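Local atomic coordinates of extracellular matrix-binding protein EbhA (PDB entry 2DGJ), a protein that probably helps anchor Staphylococcus aureus to the host extracellular matrix as a cell wall-associated adhesin, of which this fragment is a rod of linked three-helix bundles. Residues D150-K155 with A196-E201. Numbering follows the deposited sequence.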
loop_
_atom_site.group_PDB
_atom_site.type_symbol
_atom_site.label_atom_id
_atom_site.label_comp_id
_atom_site.label_asym_id
_atom_site.label_seq_id
_atom_site.Cartn_x
_atom_site.Cartn_y
_atom_site.Cartn_z
ATOM N N ASP A 150 27.705 14.289 -37.879
ATOM C CA ASP A 150 27.111 14.813 -39.107
ATOM C C ASP A 150 25.621 15.100 -38.979
ATOM O O ASP A 150 24.922 15.243 -39.980
ATOM C CB ASP A 150 27.345 13.857 -40.286
ATOM C CG ASP A 150 28.779 13.881 -40.779
ATOM O OD1 ASP A 150 29.474 14.883 -40.517
ATOM O OD2 ASP A 150 29.211 12.911 -41.438
ATOM N N ALA A 151 25.139 15.181 -37.747
ATOM C CA ALA A 151 23.730 15.468 -37.512
ATOM C C ALA A 151 23.537 16.966 -37.693
ATOM O O ALA A 151 24.480 17.732 -37.487
ATOM C CB ALA A 151 23.348 15.059 -36.096
ATOM N N ASP A 152 22.336 17.389 -38.083
ATOM C CA ASP A 152 22.076 18.814 -38.248
ATOM C C ASP A 152 22.527 19.515 -36.964
ATOM O O ASP A 152 22.276 19.028 -35.860
ATOM C CB ASP A 152 20.586 19.066 -38.488
ATOM C CG ASP A 152 20.067 18.365 -39.728
ATOM O OD1 ASP A 152 20.753 18.430 -40.769
ATOM O OD2 ASP A 152 18.976 17.757 -39.670
ATOM N N GLU A 153 23.194 20.652 -37.106
ATOM C CA GLU A 153 23.682 21.382 -35.947
ATOM C C GLU A 153 22.643 21.576 -34.848
ATOM O O GLU A 153 22.968 21.462 -33.668
ATOM C CB GLU A 153 24.246 22.742 -36.368
ATOM C CG GLU A 153 24.532 23.664 -35.191
ATOM C CD GLU A 153 25.385 24.861 -35.562
ATOM O OE1 GLU A 153 25.200 25.426 -36.662
ATOM O OE2 GLU A 153 26.241 25.244 -34.739
ATOM N N SER A 154 21.402 21.873 -35.225
ATOM C CA SER A 154 20.356 22.082 -34.228
ATOM C C SER A 154 20.114 20.796 -33.454
ATOM O O SER A 154 19.842 20.829 -32.253
ATOM C CB SER A 154 19.048 22.531 -34.885
ATOM O OG SER A 154 18.371 21.432 -35.468
ATOM N N LYS A 155 20.201 19.666 -34.147
ATOM C CA LYS A 155 20.010 18.365 -33.517
ATOM C C LYS A 155 21.173 18.041 -32.577
ATOM O O LYS A 155 20.963 17.567 -31.463
ATOM C CB LYS A 155 19.882 17.280 -34.587
ATOM C CG LYS A 155 18.497 17.178 -35.203
ATOM C CD LYS A 155 18.528 16.445 -36.532
ATOM C CE LYS A 155 17.201 15.741 -36.815
ATOM N NZ LYS A 155 16.012 16.634 -36.752
ATOM N N ALA A 196 16.958 11.616 -32.484
ATOM C CA ALA A 196 16.810 12.608 -33.538
ATOM C C ALA A 196 18.077 12.751 -34.388
ATOM O O ALA A 196 17.993 13.129 -35.559
ATOM C CB ALA A 196 16.423 13.957 -32.928
ATOM N N LEU A 197 19.242 12.465 -33.800
ATOM C CA LEU A 197 20.510 12.563 -34.531
ATOM C C LEU A 197 20.336 11.934 -35.907
ATOM O O LEU A 197 19.923 10.788 -36.009
ATOM C CB LEU A 197 21.634 11.851 -33.770
ATOM C CG LEU A 197 22.391 12.598 -32.664
ATOM C CD1 LEU A 197 21.967 14.064 -32.596
ATOM C CD2 LEU A 197 22.138 11.904 -31.341
ATOM N N ASN A 198 20.662 12.678 -36.960
ATOM C CA ASN A 198 20.471 12.180 -38.321
ATOM C C ASN A 198 21.714 12.187 -39.210
ATOM O O ASN A 198 21.605 12.239 -40.440
ATOM C CB ASN A 198 19.352 12.988 -38.997
ATOM C CG ASN A 198 19.678 14.469 -39.096
ATOM O OD1 ASN A 198 20.456 15.004 -38.303
ATOM N ND2 ASN A 198 19.066 15.144 -40.066
ATOM N N GLY A 199 22.889 12.125 -38.596
ATOM C CA GLY A 199 24.113 12.118 -39.376
ATOM C C GLY A 199 24.107 10.994 -40.394
ATOM O O GLY A 199 24.576 11.159 -41.521
ATOM N N ALA A 200 23.574 9.842 -39.998
ATOM C CA ALA A 200 23.506 8.680 -40.875
ATOM C C ALA A 200 22.702 9.007 -42.126
ATOM O O ALA A 200 23.105 8.670 -43.242
ATOM C CB ALA A 200 22.875 7.517 -40.137
ATOM N N GLU A 201 21.560 9.662 -41.935
ATOM C CA GLU A 201 20.703 10.034 -43.055
ATOM C C GLU A 201 21.284 11.162 -43.899
ATOM O O GLU A 201 21.141 11.162 -45.114
ATOM C CB GLU A 201 19.310 10.431 -42.561
ATOM C CG GLU A 201 18.504 9.268 -42.016
ATOM C CD GLU A 201 18.583 9.141 -40.505
ATOM O OE1 GLU A 201 19.673 9.361 -39.932
ATOM O OE2 GLU A 201 17.550 8.808 -39.890
#
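N198 meets D152 where two helix-to-helix connections pass each other in a rod of three-helix bundles: the turn from helix 146-149 into helix 153-170, and the link from helix 180-194 into helix 199-215. The tight part centres on the N198 amide, which uses both its ends on one residue. Its OD1 accepts a hydrogen bond from the backbone N of D152 at 3.0 Å, with an N-H...O angle of 163°. Its ND2 donates a short bond of 2.6 Å to D152 OD2. That oxygen is met from above the carboxylate, whose plane lies 68° from the amide. Two bonds of opposite sense should fix the amide's rotation. The N198 side chain reaches them with CG between its own N and carbonyl carbon (chi1 61°). Across the amide, at about a right angle, packs the aliphatic chain of K155, its CD 3.0 Å from N198 OD1. Backbones close in too: the CA atoms of A151 and G199 are 3.9 Å apart, and a CA-H...O contact sets G199 CA 3.3 Å from D150 O, which also accepts a hydrogen bond from N202. A151 CB touches L197 CD1, while Y148 packs on L197. Looser are the partly exposed D152 carboxylate and the K155 amino end: bent at its last torsion, the lysine leaves NZ 4.2 Å from A196 O, without a hydrogen bond, whereas CE lies 3.0 Å from that oxygen.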